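Local coordinates for protein inactive glucansucrase (Lactobacillus reuteri, PDB 5JBD) that is an inactive member of the glucansucrase family (glycoside hydrolase family 70), built on a TIM-barrel fold, with a bound calcium ion, at residues Y211-R217 and A838-N842; V463-Y469 and S480-I486. One frame throughout, in Å; residues are numbered along the deposited sequence.

Overall arrangement
After an N-terminal, largely helical part, the chain forms strand 193-197 of an antiparallel sheet, then the loop holding Y211-R217. It continues through strand 242-244 into the parallel barrel, where strand 460-464 leads to V463-Y469. Ten residues on, S480-I486 folds back against the turn that follows strand 460-464 and closes interaction 2, a local loop. Far later, A838-N842, which leads into strand 841-845, returns to pack on Y211-R217, so interaction 1 closes a loop of 620 residues with interaction 2 nested inside it. Their centres are 45 Å apart, on opposite sides of the chain's centre. Interaction 1 ties early and late parts of the antiparallel sheet; interaction 2 joins that turn to the start of helix 483-496.

Interaction 1 of 2, residues Y211-R217 and A838-N842; sequences YADSNYR and AKYQN
The backbones of A212 and K839 come within 4.3 Å at their CA atoms, and those of R217 and N842 within 5.7 Å, but the bonds between the segments come from a side chain. The contact involves one strand of a six-stranded antiparallel sheet, consistent with domain B of family 70 enzymes: Y211-R217 belongs to the loop between strands 193-197 and 242-244, and A838-N842 runs from a 3-10 turn into strand 841-845, which pairs with both. R217 carries the junction. Its CG is anti to the carbonyl carbon (chi1 -64°) and the chain is extended from CG to NE, which brings the guanidinium to a cluster of main-chain carbonyls. NE donates to Q841 O at 2.7 Å in an almost straight bond (177°) within the guanidinium plane. NH2 serves both segments, giving one bond to A212 O at 2.7 Å and another to A838 O at 2.9 Å. With one carbonyl of its own loop and two of the opposite segment gripped, the group is fixed in rotation. S214 CB lies over one face of it, offset toward the rim, while S214 OG accepts from Y216 N in an ST turn; water 1 joins that hydroxyl to K839 O. The methyls of A212 and A838 meet at 3.9 Å. K839 CB rests near Y211 O, and its CG stands over the centre of the Y840 ring. Strand 841-845 lies next to strand 242-244, which supplies the calcium ligand D243, and the N842 side chain is about 5 Å from that calcium ion. A838 O is shared: R217 NH2 comes from above its carbonyl plane, and Q841 N reaches the same oxygen from the opposite face.

Interaction 2 of 2, residues V463-Y469 and S480-I486; sequences VYYGDLY and SIYYDAI
S480 N meets L468 O at 2.8 Å in a nearly straight bond (175°). The same oxygen faces the edge of the Y483 ring, 3.5 Å from CD2. With CG opposite the backbone N (chi1 179°), the Y483 ring lies beside that of Y469; the two point the same way in an offset edge-to-face pair, the edge of Y483 toward the face of Y469, with centroids 5.8 Å apart. The L468 and I486 side chains lie across one another at an angle, L468 CD2 touching I486 CG2 at 3.7 Å, and I486 CD1 packs on D467 CB. S480 OG accepts from Y482 N, a capping bond before helix 483-496, and water 2 links it to G466 O. Farther out, the D467 carboxylate forms a salt bridge with R395 and hydrogen bonds with Y450 and T390, while K479 makes a cation-pi contact with Y483. V463 is paired with strand 652-654 on one side of its own strand. Strand 460-464, its short helical turn and helix 483-496 together make one beta-alpha unit of the TIM barrel.

Interaction 1 of 2, residues Y211-R217 and A838-N842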
ATOM      1  N   TYR A 211     -17.604  -8.062  23.040  1.00 33.98           N
ATOM      2  CA  TYR A 211     -16.862  -9.036  22.209  1.00 34.55           C
ATOM      3  C   TYR A 211     -15.735  -8.366  21.373  1.00 33.29           C
ATOM      4  O   TYR A 211     -14.768  -9.025  21.003  1.00 33.10           O
ATOM      5  CB  TYR A 211     -17.826  -9.833  21.287  1.00 34.83           C
ATOM      6  CG  TYR A 211     -18.766  -8.912  20.537  1.00 35.49           C
ATOM      7  CD1 TYR A 211     -18.346  -8.248  19.391  1.00 35.20           C
ATOM      8  CD2 TYR A 211     -20.051  -8.641  21.024  1.00 37.23           C
ATOM      9  CE1 TYR A 211     -19.169  -7.356  18.737  1.00 34.85           C
ATOM     10  CE2 TYR A 211     -20.881  -7.734  20.376  1.00 37.39           C
ATOM     11  CZ  TYR A 211     -20.428  -7.095  19.231  1.00 35.26           C
ATOM     12  OH  TYR A 211     -21.217  -6.204  18.550  1.00 34.85           O
ATOM     13  N   ALA A 212     -15.875  -7.077  21.059  1.00 32.68           N
ATOM     14  CA  ALA A 212     -14.837  -6.314  20.308  1.00 31.63           C
ATOM     15  C   ALA A 212     -13.893  -5.476  21.190  1.00 32.14           C
ATOM     16  O   ALA A 212     -13.064  -4.717  20.664  1.00 29.74           O
ATOM     17  CB  ALA A 212     -15.501  -5.425  19.260  1.00 31.55           C
ATOM     18  N   ASP A 213     -14.013  -5.609  22.515  1.00 32.56           N
ATOM     19  CA  ASP A 213     -13.141  -4.906  23.443  1.00 33.26           C
ATOM     20  C   ASP A 213     -11.705  -5.427  23.375  1.00 33.04           C
ATOM     21  O   ASP A 213     -11.461  -6.581  22.989  1.00 33.82           O
ATOM     22  CB  ASP A 213     -13.630  -5.027  24.890  1.00 35.23           C
ATOM     23  CG  ASP A 213     -14.899  -4.232  25.166  1.00 36.55           C
ATOM     24  OD1 ASP A 213     -15.396  -3.526  24.267  1.00 35.66           O
ATOM     25  OD2 ASP A 213     -15.407  -4.329  26.308  1.00 38.76           O
ATOM     26  N   SER A 214     -10.762  -4.550  23.725  1.00 32.03           N
ATOM     27  CA  SER A 214      -9.354  -4.900  23.761  1.00 31.31           C
ATOM     28  C   SER A 214      -8.643  -4.151  24.894  1.00 31.85           C
ATOM     29  O   SER A 214      -8.962  -3.001  25.195  1.00 30.54           O
ATOM     30  CB  SER A 214      -8.699  -4.600  22.408  1.00 31.36           C
ATOM     31  OG  SER A 214      -7.283  -4.760  22.441  1.00 30.52           O
ATOM     32  N   ASN A 215      -7.689  -4.839  25.513  1.00 32.18           N
ATOM     33  CA  ASN A 215      -6.761  -4.241  26.476  1.00 34.30           C
ATOM     34  C   ASN A 215      -5.532  -3.634  25.775  1.00 33.25           C
ATOM     35  O   ASN A 215      -4.668  -3.113  26.451  1.00 32.98           O
ATOM     36  CB  ASN A 215      -6.293  -5.295  27.481  1.00 36.26           C
ATOM     37  CG  ASN A 215      -7.404  -5.768  28.396  1.00 40.52           C
ATOM     38  OD1 ASN A 215      -7.547  -6.963  28.625  1.00 44.65           O
ATOM     39  ND2 ASN A 215      -8.213  -4.838  28.907  1.00 41.97           N
ATOM     40  N   TYR A 216      -5.453  -3.731  24.448  1.00 31.14           N
ATOM     41  CA  TYR A 216      -4.297  -3.267  23.696  1.00 31.34           C
ATOM     42  C   TYR A 216      -4.672  -2.038  22.870  1.00 29.37           C
ATOM     43  O   TYR A 216      -4.984  -1.002  23.456  1.00 27.76           O
ATOM     44  CB  TYR A 216      -3.682  -4.443  22.929  1.00 31.60           C
ATOM     45  CG  TYR A 216      -3.128  -5.425  23.935  1.00 34.91           C
ATOM     46  CD1 TYR A 216      -1.896  -5.196  24.536  1.00 35.89           C
ATOM     47  CD2 TYR A 216      -3.875  -6.526  24.362  1.00 37.79           C
ATOM     48  CE1 TYR A 216      -1.399  -6.049  25.508  1.00 38.89           C
ATOM     49  CE2 TYR A 216      -3.378  -7.401  25.333  1.00 38.85           C
ATOM     50  CZ  TYR A 216      -2.143  -7.151  25.907  1.00 39.94           C
ATOM     51  OH  TYR A 216      -1.624  -7.999  26.869  1.00 43.44           O
ATOM     52  N   ARG A 217      -4.693  -2.136  21.547  1.00 28.53           N
ATOM     53  CA  ARG A 217      -4.899  -0.969  20.699  1.00 28.43           C
ATOM     54  C   ARG A 217      -3.954   0.193  21.075  1.00 28.67           C
ATOM     55  O   ARG A 217      -4.381   1.352  21.154  1.00 30.05           O
ATOM     56  CB  ARG A 217      -6.384  -0.520  20.699  1.00 28.51           C
ATOM     57  CG  ARG A 217      -7.356  -1.543  20.091  1.00 28.55           C
ATOM     58  CD  ARG A 217      -8.734  -0.950  19.767  1.00 28.21           C
ATOM     59  NE  ARG A 217      -9.618  -1.932  19.122  1.00 28.55           N
ATOM     60  CZ  ARG A 217     -10.726  -2.494  19.651  1.00 28.91           C
ATOM     61  NH1 ARG A 217     -11.188  -2.170  20.861  1.00 27.80           N
ATOM     62  NH2 ARG A 217     -11.400  -3.391  18.937  1.00 28.69           N
ATOM     63  N   ALA A 838     -13.033  -7.421  14.799  1.00 30.77           N
ATOM     64  CA  ALA A 838     -12.709  -6.091  15.330  1.00 30.89           C
ATOM     65  C   ALA A 838     -11.792  -6.106  16.546  1.00 31.36           C
ATOM     66  O   ALA A 838     -10.993  -5.175  16.733  1.00 29.33           O
ATOM     67  CB  ALA A 838     -13.979  -5.325  15.659  1.00 31.95           C
ATOM     68  N   LYS A 839     -11.883  -7.154  17.364  1.00 31.04           N
ATOM     69  CA  LYS A 839     -11.034  -7.248  18.548  1.00 32.81           C
ATOM     70  C   LYS A 839      -9.533  -7.219  18.227  1.00 30.83           C
ATOM     71  O   LYS A 839      -8.748  -6.857  19.096  1.00 31.88           O
ATOM     72  CB  LYS A 839     -11.382  -8.473  19.401  1.00 34.03           C
ATOM     73  CG  LYS A 839     -10.978  -9.818  18.833  1.00 36.49           C
ATOM     74  CD  LYS A 839     -11.515 -10.933  19.728  1.00 40.03           C
ATOM     75  CE  LYS A 839     -11.039 -12.298  19.267  1.00 42.36           C
ATOM     76  NZ  LYS A 839     -11.707 -13.398  20.021  1.00 46.71           N
ATOM     77  N   TYR A 840      -9.156  -7.576  16.990  1.00 29.36           N
ATOM     78  CA  TYR A 840      -7.770  -7.517  16.522  1.00 28.23           C
ATOM     79  C   TYR A 840      -7.439  -6.280  15.666  1.00 28.59           C
ATOM     80  O   TYR A 840      -6.385  -6.253  15.000  1.00 27.51           O
ATOM     81  CB  TYR A 840      -7.443  -8.792  15.721  1.00 28.01           C
ATOM     82  CG  TYR A 840      -7.482 -10.067  16.517  1.00 28.88           C
ATOM     83  CD1 TYR A 840      -6.810 -10.174  17.740  1.00 29.24           C
ATOM     84  CD2 TYR A 840      -8.183 -11.184  16.055  1.00 29.91           C
ATOM     85  CE1 TYR A 840      -6.847 -11.342  18.469  1.00 30.27           C
ATOM     86  CE2 TYR A 840      -8.225 -12.362  16.787  1.00 30.15           C
ATOM     87  CZ  TYR A 840      -7.555 -12.437  17.988  1.00 30.26           C
ATOM     88  OH  TYR A 840      -7.580 -13.595  18.732  1.00 30.41           O
ATOM     89  N   GLN A 841      -8.303  -5.261  15.701  1.00 28.47           N
ATOM     90  CA  GLN A 841      -8.215  -4.092  14.808  1.00 28.08           C
ATOM     91  C   GLN A 841      -8.316  -2.785  15.598  1.00 28.22           C
ATOM     92  O   GLN A 841      -9.043  -2.711  16.603  1.00 28.32           O
ATOM     93  CB  GLN A 841      -9.336  -4.152  13.757  1.00 27.21           C
ATOM     94  CG  GLN A 841      -9.224  -5.363  12.849  1.00 26.47           C
ATOM     95  CD  GLN A 841     -10.436  -5.570  11.954  1.00 28.40           C
ATOM     96  OE1 GLN A 841     -11.166  -4.634  11.619  1.00 27.51           O
ATOM     97  NE2 GLN A 841     -10.632  -6.810  11.539  1.00 28.96           N
ATOM     98  N   ASN A 842      -7.581  -1.772  15.134  1.00 27.22           N
ATOM     99  CA  ASN A 842      -7.586  -0.439  15.742  1.00 26.49           C
ATOM    100  C   ASN A 842      -8.750   0.409  15.263  1.00 26.10           C
ATOM    101  O   ASN A 842      -9.243   1.253  16.012  1.00 25.10           O
ATOM    102  CB  ASN A 842      -6.294   0.334  15.394  1.00 26.42           C
ATOM    103  CG  ASN A 842      -5.060  -0.201  16.103  1.00 27.08           C
ATOM    104  OD1 ASN A 842      -3.950  -0.195  15.526  1.00 30.20           O
ATOM    105  ND2 ASN A 842      -5.213  -0.631  17.333  1.00 24.57           N
TER
HETATM  106  O   HOH W   1      -6.395  -5.878  20.185  1.00 25.54           O

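Interaction 2 of 2, residues V463-Y469 and S480-I486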
ATOM      1  N   VAL A 463      15.832  -0.444  -8.638  1.00 21.54           N
ATOM      2  CA  VAL A 463      15.349  -0.090  -9.978  1.00 22.01           C
ATOM      3  C   VAL A 463      13.837  -0.391 -10.067  1.00 22.68           C
ATOM      4  O   VAL A 463      13.351  -1.337  -9.420  1.00 22.51           O
ATOM      5  CB  VAL A 463      16.132  -0.874 -11.054  1.00 23.38           C
ATOM      6  CG1 VAL A 463      15.594  -0.575 -12.450  1.00 24.37           C
ATOM      7  CG2 VAL A 463      17.623  -0.572 -10.971  1.00 24.39           C
ATOM      8  N   TYR A 464      13.098   0.415 -10.835  1.00 22.07           N
ATOM      9  CA  TYR A 464      11.628   0.282 -10.975  1.00 22.97           C
ATOM     10  C   TYR A 464      11.239  -0.367 -12.300  1.00 23.31           C
ATOM     11  O   TYR A 464      11.670   0.096 -13.367  1.00 21.90           O
ATOM     12  CB  TYR A 464      10.968   1.651 -10.901  1.00 22.49           C
ATOM     13  CG  TYR A 464       9.443   1.671 -11.009  1.00 23.18           C
ATOM     14  CD1 TYR A 464       8.646   0.868 -10.195  1.00 23.97           C
ATOM     15  CD2 TYR A 464       8.802   2.522 -11.914  1.00 24.64           C
ATOM     16  CE1 TYR A 464       7.258   0.910 -10.283  1.00 24.52           C
ATOM     17  CE2 TYR A 464       7.418   2.581 -12.006  1.00 25.03           C
ATOM     18  CZ  TYR A 464       6.646   1.764 -11.198  1.00 25.56           C
ATOM     19  OH  TYR A 464       5.272   1.831 -11.287  1.00 24.88           O
ATOM     20  N   TYR A 465      10.403  -1.410 -12.225  1.00 21.60           N
ATOM     21  CA  TYR A 465       9.842  -2.082 -13.406  1.00 22.78           C
ATOM     22  C   TYR A 465       9.367  -1.116 -14.494  1.00 23.19           C
ATOM     23  O   TYR A 465       9.696  -1.299 -15.676  1.00 24.31           O
ATOM     24  CB  TYR A 465       8.667  -2.992 -13.012  1.00 22.68           C
ATOM     25  CG  TYR A 465       7.812  -3.457 -14.188  1.00 22.36           C
ATOM     26  CD1 TYR A 465       8.343  -4.297 -15.168  1.00 22.76           C
ATOM     27  CD2 TYR A 465       6.470  -3.057 -14.318  1.00 23.56           C
ATOM     28  CE1 TYR A 465       7.580  -4.725 -16.250  1.00 23.60           C
ATOM     29  CE2 TYR A 465       5.694  -3.490 -15.392  1.00 23.00           C
ATOM     30  CZ  TYR A 465       6.253  -4.324 -16.352  1.00 24.05           C
ATOM     31  OH  TYR A 465       5.512  -4.773 -17.423  1.00 25.53           O
ATOM     32  N   GLY A 466       8.596  -0.105 -14.094  1.00 23.30           N
ATOM     33  CA  GLY A 466       8.048   0.879 -15.041  1.00 25.08           C
ATOM     34  C   GLY A 466       9.024   1.862 -15.700  1.00 25.19           C
ATOM     35  O   GLY A 466       8.617   2.647 -16.568  1.00 25.91           O
ATOM     36  N   ASP A 467      10.288   1.869 -15.262  1.00 24.50           N
ATOM     37  CA  ASP A 467      11.336   2.636 -15.924  1.00 23.97           C
ATOM     38  C   ASP A 467      12.055   1.805 -16.985  1.00 24.67           C
ATOM     39  O   ASP A 467      12.696   2.371 -17.877  1.00 23.76           O
ATOM     40  CB  ASP A 467      12.338   3.198 -14.896  1.00 24.33           C
ATOM     41  CG  ASP A 467      11.730   4.293 -14.017  1.00 23.56           C
ATOM     42  OD1 ASP A 467      10.804   4.988 -14.485  1.00 22.93           O
ATOM     43  OD2 ASP A 467      12.186   4.464 -12.856  1.00 24.21           O
ATOM     44  N   LEU A 468      11.915   0.474 -16.926  1.00 24.89           N
ATOM     45  CA  LEU A 468      12.420  -0.420 -17.987  1.00 25.57           C
ATOM     46  C   LEU A 468      11.354  -0.810 -19.014  1.00 25.85           C
ATOM     47  O   LEU A 468      11.692  -1.050 -20.166  1.00 26.49           O
ATOM     48  CB  LEU A 468      13.023  -1.693 -17.389  1.00 26.47           C
ATOM     49  CG  LEU A 468      14.227  -1.541 -16.444  1.00 26.30           C
ATOM     50  CD1 LEU A 468      14.786  -2.909 -16.076  1.00 26.72           C
ATOM     51  CD2 LEU A 468      15.315  -0.687 -17.063  1.00 26.92           C
ATOM     52  N   TYR A 469      10.084  -0.864 -18.612  1.00 25.93           N
ATOM     53  CA  TYR A 469       8.999  -1.327 -19.483  1.00 26.90           C
ATOM     54  C   TYR A 469       7.807  -0.382 -19.396  1.00 27.33           C
ATOM     55  O   TYR A 469       7.583   0.247 -18.347  1.00 24.80           O
ATOM     56  CB  TYR A 469       8.577  -2.759 -19.089  1.00 26.33           C
ATOM     57  CG  TYR A 469       9.712  -3.748 -19.261  1.00 26.83           C
ATOM     58  CD1 TYR A 469       9.964  -4.347 -20.509  1.00 28.12           C
ATOM     59  CD2 TYR A 469      10.571  -4.050 -18.194  1.00 25.24           C
ATOM     60  CE1 TYR A 469      11.034  -5.226 -20.682  1.00 29.22           C
ATOM     61  CE2 TYR A 469      11.636  -4.929 -18.356  1.00 26.26           C
ATOM     62  CZ  TYR A 469      11.876  -5.512 -19.586  1.00 27.64           C
ATOM     63  OH  TYR A 469      12.939  -6.378 -19.741  1.00 28.39           O
ATOM     64  N   SER A 480      10.482   0.482 -22.237  1.00 30.10           N
ATOM     65  CA  SER A 480      10.368   1.931 -22.066  1.00 30.20           C
ATOM     66  C   SER A 480      11.416   2.632 -22.923  1.00 29.59           C
ATOM     67  O   SER A 480      12.451   2.064 -23.272  1.00 30.16           O
ATOM     68  CB  SER A 480      10.577   2.317 -20.591  1.00 30.06           C
ATOM     69  OG  SER A 480      10.850   3.705 -20.444  1.00 31.70           O
ATOM     70  N   ILE A 481      11.160   3.891 -23.237  1.00 30.23           N
ATOM     71  CA  ILE A 481      12.193   4.752 -23.840  1.00 32.16           C
ATOM     72  C   ILE A 481      13.522   4.731 -23.048  1.00 30.01           C
ATOM     73  O   ILE A 481      14.601   4.876 -23.630  1.00 31.49           O
ATOM     74  CB  ILE A 481      11.651   6.214 -23.992  1.00 34.24           C
ATOM     75  CG1 ILE A 481      12.604   7.104 -24.793  1.00 39.22           C
ATOM     76  CG2 ILE A 481      11.264   6.840 -22.647  1.00 32.80           C
ATOM     77  CD1 ILE A 481      12.115   8.532 -25.004  1.00 43.13           C
ATOM     78  N   TYR A 482      13.452   4.555 -21.731  1.00 27.43           N
ATOM     79  CA  TYR A 482      14.665   4.585 -20.898  1.00 26.29           C
ATOM     80  C   TYR A 482      15.367   3.236 -20.708  1.00 25.38           C
ATOM     81  O   TYR A 482      16.373   3.177 -20.004  1.00 25.15           O
ATOM     82  CB  TYR A 482      14.351   5.211 -19.538  1.00 25.47           C
ATOM     83  CG  TYR A 482      13.759   6.589 -19.634  1.00 26.13           C
ATOM     84  CD1 TYR A 482      14.419   7.604 -20.338  1.00 25.43           C
ATOM     85  CD2 TYR A 482      12.532   6.904 -19.024  1.00 25.91           C
ATOM     86  CE1 TYR A 482      13.867   8.870 -20.440  1.00 25.42           C
ATOM     87  CE2 TYR A 482      11.978   8.177 -19.130  1.00 26.37           C
ATOM     88  CZ  TYR A 482      12.662   9.158 -19.831  1.00 26.06           C
ATOM     89  OH  TYR A 482      12.124  10.431 -19.926  1.00 25.72           O
ATOM     90  N   TYR A 483      14.877   2.170 -21.347  1.00 25.84           N
ATOM     91  CA  TYR A 483      15.466   0.821 -21.169  1.00 25.93           C
ATOM     92  C   TYR A 483      16.972   0.781 -21.480  1.00 26.42           C
ATOM     93  O   TYR A 483      17.765   0.232 -20.691  1.00 24.01           O
ATOM     94  CB  TYR A 483      14.711  -0.239 -22.012  1.00 26.66           C
ATOM     95  CG  TYR A 483      15.279  -1.656 -21.897  1.00 27.25           C
ATOM     96  CD1 TYR A 483      16.380  -2.055 -22.656  1.00 27.63           C
ATOM     97  CD2 TYR A 483      14.724  -2.587 -21.015  1.00 26.80           C
ATOM     98  CE1 TYR A 483      16.916  -3.323 -22.541  1.00 28.72           C
ATOM     99  CE2 TYR A 483      15.240  -3.865 -20.915  1.00 27.91           C
ATOM    100  CZ  TYR A 483      16.328  -4.227 -21.681  1.00 29.03           C
ATOM    101  OH  TYR A 483      16.854  -5.481 -21.592  1.00 30.86           O
ATOM    102  N   ASP A 484      17.372   1.347 -22.621  1.00 26.82           N
ATOM    103  CA  ASP A 484      18.770   1.227 -23.056  1.00 27.15           C
ATOM    104  C   ASP A 484      19.722   1.936 -22.081  1.00 26.79           C
ATOM    105  O   ASP A 484      20.766   1.386 -21.706  1.00 27.13           O
ATOM    106  CB  ASP A 484      18.962   1.763 -24.479  1.00 28.90           C
ATOM    107  CG  ASP A 484      18.426   0.823 -25.553  1.00 30.52           C
ATOM    108  OD1 ASP A 484      18.196  -0.371 -25.289  1.00 30.15           O
ATOM    109  OD2 ASP A 484      18.246   1.297 -26.684  1.00 31.80           O
ATOM    110  N   ALA A 485      19.350   3.138 -21.660  1.00 25.89           N
ATOM    111  CA  ALA A 485      20.170   3.912 -20.742  1.00 25.77           C
ATOM    112  C   ALA A 485      20.308   3.226 -19.400  1.00 24.59           C
ATOM    113  O   ALA A 485      21.421   3.041 -18.903  1.00 24.74           O
ATOM    114  CB  ALA A 485      19.584   5.304 -20.546  1.00 25.49           C
ATOM    115  N   ILE A 486      19.174   2.815 -18.833  1.00 25.60           N
ATOM    116  CA  ILE A 486      19.176   2.252 -17.476  1.00 24.65           C
ATOM    117  C   ILE A 486      19.915   0.909 -17.437  1.00 25.42           C
ATOM    118  O   ILE A 486      20.745   0.699 -16.542  1.00 25.26           O
ATOM    119  CB  ILE A 486      17.767   2.175 -16.874  1.00 24.10           C
ATOM    120  CG1 ILE A 486      17.157   3.584 -16.813  1.00 24.45           C
ATOM    121  CG2 ILE A 486      17.821   1.559 -15.477  1.00 24.37           C
ATOM    122  CD1 ILE A 486      15.677   3.634 -16.516  1.00 24.09           C
TER
HETATM  123  O   HOH W   2       9.703   4.824 -18.215  1.00 25.36           O